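Local atomic coordinates of malate dehydrogenase (Plasmodium falciparum, PDB entry 5NFR), a protein that catalyses the NAD-dependent interconversion of malate and oxaloacetate, and may also act on lactate and pyruvate. Residues V125-K130 with Q306-L311; P120-V125 with L266-T271; N246-F251 with T271-N276. All coordinates share one frame; numbering follows the deposited sequence.

Interaction 1 of 3, residues V125-K130 with Q306-L311; sequences VNVFHK and QKAFDL
The ring of Phe309 reaches out from helix 288-311 to meet Val127 and Lys130 on helix 121-132, and it buries more surface than any other residue here. Lys130 lies across one face of the ring: its CG is anti to the backbone N (chi1 -179°) and the chain runs on extended, so that CD stands 3.8 Å from the ring centroid in a CH-pi contact. NZ continues over the same ring, 4.2 Å from the Phe309 centroid and 20° off the ring normal, a cation-pi contact. Val127 and Asn126 meet the rim instead. Val127 CA is 3.9 Å from Phe309 CE1 and Asn126 O is 3.9 Å from Phe309 CZ, both in the ring plane, while Val127 CG2 packs against the same CE1 and touches Ala308 CB at 4.2 Å. The two helices, with axes 10.1 Å apart at 53°, thereby join the NAD-binding and C-terminal domains. The amide of Asn126 turns to Asp122 O and Phe267 O. With no hydrogen bond across it, the contact probably draws on dispersion and on attraction between the ammonium group and the ring face, at a site where the lysine is exposed and the valine buried.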
loop_
_atom_site.group_PDB
_atom_site.type_symbol
_atom_site.label_atom_id
_atom_site.label_comp_id
_atom_site.label_asym_id
_atom_site.label_seq_id
_atom_site.Cartn_x
_atom_site.Cartn_y
_atom_site.Cartn_z
ATOM N N VAL A 125 6.030 -17.776 31.518
ATOM C CA VAL A 125 5.807 -17.840 32.961
ATOM C C VAL A 125 4.788 -18.967 33.213
ATOM O O VAL A 125 4.992 -19.811 34.094
ATOM C CB VAL A 125 5.248 -16.529 33.559
ATOM C CG1 VAL A 125 5.038 -16.680 35.088
ATOM C CG2 VAL A 125 6.202 -15.386 33.311
ATOM N N ASN A 126 3.711 -18.980 32.443
ATOM C CA ASN A 126 2.687 -20.063 32.589
ATOM C C ASN A 126 3.229 -21.465 32.332
ATOM O O ASN A 126 2.903 -22.405 33.048
ATOM C CB ASN A 126 1.521 -19.797 31.681
ATOM C CG ASN A 126 0.649 -18.672 32.214
ATOM O OD1 ASN A 126 -0.181 -18.900 33.081
ATOM N ND2 ASN A 126 0.721 -17.510 31.580
ATOM N N VAL A 127 4.116 -21.573 31.372
ATOM C CA VAL A 127 4.789 -22.846 31.117
ATOM C C VAL A 127 5.600 -23.212 32.362
ATOM O O VAL A 127 5.599 -24.342 32.791
ATOM C CB VAL A 127 5.678 -22.758 29.838
ATOM C CG1 VAL A 127 6.568 -23.971 29.681
ATOM C CG2 VAL A 127 4.831 -22.552 28.629
ATOM N N PHE A 128 6.349 -22.277 32.873
ATOM C CA PHE A 128 7.218 -22.608 34.002
ATOM C C PHE A 128 6.418 -23.087 35.191
ATOM O O PHE A 128 6.820 -24.004 35.882
ATOM C CB PHE A 128 8.158 -21.430 34.432
ATOM C CG PHE A 128 9.036 -21.784 35.582
ATOM C CD1 PHE A 128 8.627 -21.529 36.854
ATOM C CD2 PHE A 128 10.291 -22.382 35.383
ATOM C CE1 PHE A 128 9.432 -21.852 37.933
ATOM C CE2 PHE A 128 11.087 -22.760 36.463
ATOM C CZ PHE A 128 10.645 -22.512 37.733
ATOM N N HIS A 129 5.312 -22.442 35.432
ATOM C CA HIS A 129 4.488 -22.852 36.539
ATOM C C HIS A 129 4.013 -24.295 36.376
ATOM O O HIS A 129 4.141 -25.083 37.312
ATOM C CB HIS A 129 3.289 -21.894 36.684
ATOM C CG HIS A 129 2.273 -22.319 37.698
ATOM N ND1 HIS A 129 2.599 -22.595 39.014
ATOM C CD2 HIS A 129 0.941 -22.503 37.588
ATOM C CE1 HIS A 129 1.503 -22.856 39.692
ATOM N NE2 HIS A 129 0.485 -22.835 38.838
ATOM N N LYS A 130 3.449 -24.576 35.231
ATOM C CA LYS A 130 2.958 -25.850 34.946
ATOM C C LYS A 130 3.925 -26.991 35.252
ATOM O O LYS A 130 3.507 -28.028 35.819
ATOM C CB LYS A 130 2.518 -25.931 33.490
ATOM C CG LYS A 130 1.942 -27.340 33.140
ATOM C CD LYS A 130 0.965 -27.306 31.955
ATOM C CE LYS A 130 0.311 -28.682 31.733
ATOM N NZ LYS A 130 -0.911 -28.470 30.902
ATOM N N GLN A 306 -2.355 -21.698 25.944
ATOM C CA GLN A 306 -2.859 -22.999 25.458
ATOM C C GLN A 306 -2.002 -23.502 24.274
ATOM O O GLN A 306 -1.557 -24.644 24.272
ATOM C CB GLN A 306 -4.375 -22.945 25.060
ATOM C CG GLN A 306 -5.320 -23.705 25.960
ATOM C CD GLN A 306 -4.784 -25.090 26.303
ATOM O OE1 GLN A 306 -4.309 -25.825 25.438
ATOM N NE2 GLN A 306 -4.785 -25.413 27.588
ATOM N N LYS A 307 -1.844 -22.646 23.264
ATOM C CA LYS A 307 -1.013 -22.949 22.106
ATOM C C LYS A 307 0.330 -23.483 22.539
ATOM O O LYS A 307 0.821 -24.476 21.983
ATOM C CB LYS A 307 -0.809 -21.734 21.182
ATOM C CG LYS A 307 -2.014 -21.342 20.360
ATOM C CD LYS A 307 -1.701 -20.221 19.385
ATOM C CE LYS A 307 -2.990 -19.776 18.680
ATOM N NZ LYS A 307 -2.678 -18.739 17.652
ATOM N N ALA A 308 0.921 -22.832 23.509
ATOM C CA ALA A 308 2.216 -23.252 23.997
ATOM C C ALA A 308 2.205 -24.636 24.620
ATOM O O ALA A 308 3.077 -25.442 24.293
ATOM C CB ALA A 308 2.769 -22.252 24.996
ATOM N N PHE A 309 1.210 -24.911 25.475
ATOM C CA PHE A 309 1.032 -26.275 26.053
ATOM C C PHE A 309 0.846 -27.343 24.963
ATOM O O PHE A 309 1.482 -28.401 25.008
ATOM C CB PHE A 309 -0.135 -26.346 27.012
ATOM C CG PHE A 309 0.003 -25.485 28.244
ATOM C CD1 PHE A 309 1.259 -25.123 28.759
ATOM C CD2 PHE A 309 -1.145 -25.033 28.919
ATOM C CE1 PHE A 309 1.364 -24.309 29.888
ATOM C CE2 PHE A 309 -1.038 -24.239 30.070
ATOM C CZ PHE A 309 0.224 -23.876 30.557
ATOM N N ASP A 310 0.030 -27.015 23.966
ATOM C CA ASP A 310 -0.224 -27.907 22.829
ATOM C C ASP A 310 1.095 -28.225 22.061
ATOM O O ASP A 310 1.445 -29.396 21.923
ATOM C CB ASP A 310 -1.267 -27.326 21.851
ATOM C CG ASP A 310 -2.670 -27.186 22.450
ATOM O OD1 ASP A 310 -3.065 -27.955 23.360
ATOM O OD2 ASP A 310 -3.422 -26.309 21.953
ATOM N N LEU A 311 1.841 -27.198 21.685
ATOM C CA LEU A 311 3.096 -27.358 20.936
ATOM C C LEU A 311 4.208 -28.034 21.721
ATOM O O LEU A 311 5.146 -28.546 21.128
ATOM C CB LEU A 311 3.616 -26.034 20.416
ATOM C CG LEU A 311 2.695 -25.220 19.522
ATOM C CD1 LEU A 311 3.180 -23.773 19.507
ATOM C CD2 LEU A 311 2.593 -25.818 18.127
#

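Interaction 2 of 3, residues P120-V125 with L266-T271; sequences PLDIMV and LFVGST
Phe267 starts the contact, its ring meeting the CG1 methyl of Val125 obliquely, with the side chains crossing at about a right angle. Val125 CG1 is 3.5 Å from Phe267 CD2; it is the methyl set anti to the valine backbone N (chi1 180°). Phe267 is further held by edge-to-face contacts with His129 and Tyr256. CB of Val268 points away from the helix, yet Val268 CA lies 3.5 Å from Asp122 OD1, and Val268 CG2 is 3.8 Å from that oxygen. This is where a helix of the Rossmann-type NAD-binding domain, started by Pro120 at its N-cap after a cis peptide bond, meets an outer strand of an antiparallel sheet in the C-terminal domain. The helix and strand 266-268 run at 147° with their axes 7.2 Å apart. Gly269, where the chain turns a corner, gives the one hydrogen bond of the contact: Gly269 N to Asp122 OD1 at 3.0 Å, bent to 140° at the hydrogen and arriving nearly in line with the C-O bond. The second carboxylate oxygen, OD2, accepts the backbone N of His174, the predicted proton acceptor, so one buried carboxylate ties the corner at Gly269 to the chain at the probable active site. Beyond the corner, Ser270 OG is hydrogen-bonded to Tyr294 OH.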
loop_
_atom_site.group_PDB
_atom_site.type_symbol
_atom_site.label_atom_id
_atom_site.label_comp_id
_atom_site.label_asym_id
_atom_site.label_seq_id
_atom_site.Cartn_x
_atom_site.Cartn_y
_atom_site.Cartn_z
ATOM N N PRO A 120 7.872 -15.440 24.288
ATOM C CA PRO A 120 6.999 -14.379 24.865
ATOM C C PRO A 120 6.714 -14.499 26.385
ATOM O O PRO A 120 6.245 -15.546 26.900
ATOM C CB PRO A 120 5.726 -14.519 24.060
ATOM C CG PRO A 120 5.671 -15.971 23.735
ATOM C CD PRO A 120 7.075 -16.514 23.718
ATOM N N LEU A 121 6.952 -13.387 27.090
ATOM C CA LEU A 121 7.103 -13.398 28.543
ATOM C C LEU A 121 5.905 -14.085 29.332
ATOM O O LEU A 121 6.143 -15.085 30.024
ATOM C CB LEU A 121 7.352 -12.001 29.115
ATOM C CG LEU A 121 7.476 -12.218 30.637
ATOM C CD1 LEU A 121 8.887 -12.461 31.048
ATOM C CD2 LEU A 121 6.778 -11.158 31.424
ATOM N N ASP A 122 4.699 -13.538 29.217
ATOM C CA ASP A 122 3.600 -14.029 30.009
ATOM C C ASP A 122 3.350 -15.509 29.775
ATOM O O ASP A 122 3.206 -16.298 30.711
ATOM C CB ASP A 122 2.333 -13.286 29.722
ATOM C CG ASP A 122 2.507 -11.814 29.820
ATOM O OD1 ASP A 122 1.916 -11.247 30.723
ATOM O OD2 ASP A 122 3.181 -11.220 28.957
ATOM N N ILE A 123 3.446 -15.894 28.521
ATOM C CA ILE A 123 3.261 -17.270 28.141
ATOM C C ILE A 123 4.266 -18.176 28.837
ATOM O O ILE A 123 3.891 -19.226 29.386
ATOM C CB ILE A 123 3.272 -17.421 26.599
ATOM C CG1 ILE A 123 2.025 -16.791 25.948
ATOM C CG2 ILE A 123 3.244 -18.880 26.195
ATOM C CD1 ILE A 123 2.101 -15.305 25.664
ATOM N N MET A 124 5.511 -17.808 28.793
ATOM C CA MET A 124 6.570 -18.646 29.341
ATOM C C MET A 124 6.561 -18.797 30.840
ATOM O O MET A 124 7.000 -19.823 31.396
ATOM C CB MET A 124 7.925 -18.132 28.885
ATOM C CG MET A 124 8.211 -18.243 27.340
ATOM S SD MET A 124 8.207 -19.955 26.786
ATOM C CE MET A 124 6.640 -19.924 25.966
ATOM N N VAL A 125 6.030 -17.776 31.518
ATOM C CA VAL A 125 5.807 -17.840 32.961
ATOM C C VAL A 125 4.788 -18.967 33.213
ATOM O O VAL A 125 4.992 -19.811 34.094
ATOM C CB VAL A 125 5.248 -16.529 33.559
ATOM C CG1 VAL A 125 5.038 -16.680 35.088
ATOM C CG2 VAL A 125 6.202 -15.386 33.311
ATOM N N LEU A 266 -4.225 -17.927 35.655
ATOM C CA LEU A 266 -3.315 -17.504 34.583
ATOM C C LEU A 266 -2.280 -16.503 35.124
ATOM O O LEU A 266 -2.626 -15.640 35.948
ATOM C CB LEU A 266 -4.126 -16.832 33.491
ATOM C CG LEU A 266 -3.407 -16.472 32.216
ATOM C CD1 LEU A 266 -3.050 -17.755 31.429
ATOM C CD2 LEU A 266 -4.290 -15.552 31.386
ATOM N N PHE A 267 -1.036 -16.660 34.704
ATOM C CA PHE A 267 0.004 -15.628 34.925
ATOM C C PHE A 267 -0.080 -14.605 33.806
ATOM O O PHE A 267 -0.155 -14.977 32.631
ATOM C CB PHE A 267 1.370 -16.231 34.945
ATOM C CG PHE A 267 1.684 -16.986 36.194
ATOM C CD1 PHE A 267 1.359 -18.321 36.313
ATOM C CD2 PHE A 267 2.319 -16.365 37.236
ATOM C CE1 PHE A 267 1.705 -19.044 37.418
ATOM C CE2 PHE A 267 2.687 -17.082 38.369
ATOM C CZ PHE A 267 2.347 -18.441 38.462
ATOM N N VAL A 268 -0.167 -13.340 34.182
ATOM C CA VAL A 268 -0.301 -12.263 33.237
ATOM C C VAL A 268 0.135 -10.983 33.903
ATOM O O VAL A 268 -0.009 -10.812 35.109
ATOM C CB VAL A 268 -1.730 -12.164 32.642
ATOM C CG1 VAL A 268 -2.757 -11.674 33.646
ATOM C CG2 VAL A 268 -1.775 -11.229 31.456
ATOM N N GLY A 269 0.573 -10.037 33.128
ATOM C CA GLY A 269 0.969 -8.753 33.617
ATOM C C GLY A 269 -0.120 -8.056 34.398
ATOM O O GLY A 269 -1.207 -7.792 33.875
ATOM N N SER A 270 0.183 -7.718 35.642
ATOM C CA SER A 270 -0.787 -7.084 36.543
ATOM C C SER A 270 -0.098 -6.392 37.701
ATOM O O SER A 270 1.127 -6.536 37.863
ATOM C CB SER A 270 -1.702 -8.149 37.177
ATOM O OG SER A 270 -2.896 -7.579 37.633
ATOM N N THR A 271 -0.867 -5.599 38.443
ATOM C CA THR A 271 -0.361 -4.878 39.610
ATOM C C THR A 271 -0.086 -5.842 40.757
ATOM O O THR A 271 -0.940 -6.642 40.999
ATOM C CB THR A 271 -1.394 -3.869 40.090
ATOM O OG1 THR A 271 -2.666 -4.453 40.011
ATOM C CG2 THR A 271 -1.378 -2.646 39.211
#

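Interaction 3 of 3, residues N246-F251 with T271-N276; sequences NENNLF and TAKINN
Phe251 and Ala272 form the firm end of this antiparallel pairing, exchanging two backbone bonds: Phe251 N to Ala272 O at 2.8 Å and Ala272 N to Phe251 O at 2.9 Å. Further along, Ile274 N gives a 3.1 Å bond to Asn249 O, which also receives a CA-H...O contact from Lys273. The Phe251 ring and the CD1 methyl of Ile274 meet on one face, Phe251 CD2 to Ile274 CD1 3.7 Å; Leu250 and Lys273 point to the other. These are the two central strands, 249-257 and 270-275, of the antiparallel sheet in the C-terminal domain. Ahead of the first, helix 230-244 ends in a Schellman motif with Asn246 as its C' residue, and here asparagine side chains join the bonding. Asn246 OD1 accepts Asn276 N at 2.8 Å, and the two amides stack, their planes 12° apart. Asn275 ND2 bonds to Asn248 OD1 at 2.9 Å and a straight 163°, but comes from above the carbonyl plane; Asn275 CG sits between its backbone N and carbonyl carbon (chi1 59°), setting the amide alongside Asn248. The OD1 of Asn275 is taken by Lys277 N and His280 NE2, while Ile274 O accepts Ser242 OG. Two polar ends reach a second subunit through weak hydrogen bonds: Lys273 NZ to Lys160 O, and Asn249 OD1 to Ser162 OG, both partners belonging to that neighbouring subunit.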
loop_
_atom_site.group_PDB
_atom_site.type_symbol
_atom_site.label_atom_id
_atom_site.label_comp_id
_atom_site.label_asym_id
_atom_site.label_seq_id
_atom_site.Cartn_x
_atom_site.Cartn_y
_atom_site.Cartn_z
ATOM N N ASN A 246 12.561 -7.632 51.418
ATOM C CA ASN A 246 11.203 -7.580 51.905
ATOM C C ASN A 246 10.587 -6.219 51.782
ATOM O O ASN A 246 9.949 -5.722 52.660
ATOM C CB ASN A 246 11.202 -8.040 53.347
ATOM C CG ASN A 246 9.820 -8.490 53.810
ATOM O OD1 ASN A 246 9.013 -8.995 53.014
ATOM N ND2 ASN A 246 9.507 -8.223 55.013
ATOM N N GLU A 247 10.816 -5.600 50.630
ATOM C CA GLU A 247 10.423 -4.221 50.449
ATOM C C GLU A 247 8.919 -3.997 50.278
ATOM O O GLU A 247 8.421 -2.911 50.537
ATOM C CB GLU A 247 11.148 -3.625 49.287
ATOM C CG GLU A 247 12.649 -3.622 49.498
ATOM C CD GLU A 247 13.380 -2.928 48.372
ATOM O OE1 GLU A 247 12.822 -2.925 47.256
ATOM O OE2 GLU A 247 14.396 -2.311 48.625
ATOM N N ASN A 248 8.219 -4.971 49.772
ATOM C CA ASN A 248 6.809 -4.819 49.494
ATOM C C ASN A 248 6.457 -3.703 48.501
ATOM O O ASN A 248 5.403 -3.101 48.530
ATOM C CB ASN A 248 6.073 -4.663 50.790
ATOM C CG ASN A 248 4.786 -5.478 50.834
ATOM O OD1 ASN A 248 4.584 -6.454 50.107
ATOM N ND2 ASN A 248 3.869 -5.024 51.661
ATOM N N ASN A 249 7.307 -3.529 47.518
ATOM C CA ASN A 249 7.084 -2.557 46.437
ATOM C C ASN A 249 5.930 -2.975 45.512
ATOM O O ASN A 249 5.712 -4.153 45.290
ATOM C CB ASN A 249 8.389 -2.374 45.614
ATOM C CG ASN A 249 9.013 -1.043 45.812
ATOM O OD1 ASN A 249 10.127 -0.893 46.465
ATOM N ND2 ASN A 249 8.285 -0.012 45.306
ATOM N N LEU A 250 5.214 -1.992 44.981
ATOM C CA LEU A 250 4.095 -2.206 44.098
ATOM C C LEU A 250 4.500 -1.978 42.658
ATOM O O LEU A 250 4.716 -0.819 42.246
ATOM C CB LEU A 250 2.984 -1.234 44.487
ATOM C CG LEU A 250 1.718 -1.338 43.638
ATOM C CD1 LEU A 250 1.060 -2.703 43.867
ATOM C CD2 LEU A 250 0.755 -0.201 43.938
ATOM N N PHE A 251 4.689 -3.069 41.902
ATOM C CA PHE A 251 5.069 -3.033 40.470
ATOM C C PHE A 251 3.951 -3.496 39.563
ATOM O O PHE A 251 2.958 -4.009 40.023
ATOM C CB PHE A 251 6.216 -4.021 40.249
ATOM C CG PHE A 251 7.378 -3.839 41.169
ATOM C CD1 PHE A 251 8.153 -2.695 41.072
ATOM C CD2 PHE A 251 7.780 -4.865 41.997
ATOM C CE1 PHE A 251 9.285 -2.534 41.858
ATOM C CE2 PHE A 251 8.883 -4.710 42.811
ATOM C CZ PHE A 251 9.640 -3.532 42.755
ATOM N N THR A 271 -0.867 -5.599 38.443
ATOM C CA THR A 271 -0.361 -4.878 39.610
ATOM C C THR A 271 -0.086 -5.842 40.757
ATOM O O THR A 271 -0.940 -6.642 40.999
ATOM C CB THR A 271 -1.394 -3.869 40.090
ATOM O OG1 THR A 271 -2.666 -4.453 40.011
ATOM C CG2 THR A 271 -1.378 -2.646 39.211
ATOM N N ALA A 272 1.119 -5.823 41.333
ATOM C CA ALA A 272 1.517 -6.769 42.315
ATOM C C ALA A 272 2.585 -6.259 43.214
ATOM O O ALA A 272 3.293 -5.303 42.913
ATOM C CB ALA A 272 2.049 -8.032 41.678
ATOM N N LYS A 273 2.637 -6.839 44.398
ATOM C CA LYS A 273 3.583 -6.425 45.422
ATOM C C LYS A 273 4.562 -7.548 45.492
ATOM O O LYS A 273 4.160 -8.698 45.540
ATOM C CB LYS A 273 2.958 -6.241 46.854
ATOM C CG LYS A 273 2.132 -4.987 47.076
ATOM C CD LYS A 273 1.564 -4.979 48.513
ATOM C CE LYS A 273 0.372 -4.043 48.666
ATOM N NZ LYS A 273 -0.206 -3.963 50.076
ATOM N N ILE A 274 5.822 -7.217 45.693
ATOM C CA ILE A 274 6.800 -8.247 45.901
ATOM C C ILE A 274 7.405 -8.052 47.308
ATOM O O ILE A 274 8.002 -7.033 47.532
ATOM C CB ILE A 274 7.876 -8.255 44.753
ATOM C CG1 ILE A 274 7.190 -8.548 43.470
ATOM C CG2 ILE A 274 8.957 -9.242 45.044
ATOM C CD1 ILE A 274 8.084 -8.535 42.238
ATOM N N ASN A 275 7.509 -9.147 48.035
ATOM C CA ASN A 275 8.163 -9.211 49.302
ATOM C C ASN A 275 8.804 -10.580 49.584
ATOM O O ASN A 275 8.949 -11.346 48.660
ATOM C CB ASN A 275 7.133 -8.882 50.391
ATOM C CG ASN A 275 5.966 -9.859 50.360
ATOM O OD1 ASN A 275 6.181 -11.071 50.304
ATOM N ND2 ASN A 275 4.759 -9.337 50.554
ATOM N N ASN A 276 9.286 -10.790 50.829
ATOM C CA ASN A 276 9.830 -12.057 51.379
ATOM C C ASN A 276 9.170 -13.348 50.932
ATOM O O ASN A 276 9.816 -14.358 50.942
ATOM C CB ASN A 276 9.595 -12.102 52.924
ATOM C CG ASN A 276 10.792 -11.778 53.657
ATOM O OD1 ASN A 276 11.879 -11.629 53.079
ATOM N ND2 ASN A 276 10.640 -11.546 54.946
#

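In the fold
Interactions 1 and 2 share helix 121-132 and overlap at Val125, with centres about 11 Å apart; both fasten the NAD-binding domain to the C-terminal domain, once through the closing helix 288-311 and once through strand 266-268. They touch directly, through Asn126 on Phe267 and Ala308 on Ile123. Interaction 3 lies wholly in the C-terminal domain, about 16 Å from interaction 2 and 25 Å from interaction 1 between centres. Thr271 and strand 270-275 carry the chain from interaction 2 into it, within one antiparallel sheet. Along the sequence interaction 2 crosses both others, whereas interaction 3 is nested inside interaction 1. Strands of this sheet thus take part both in the domain junction and, through weak bonds and packing, in contacts with neighbouring subunits.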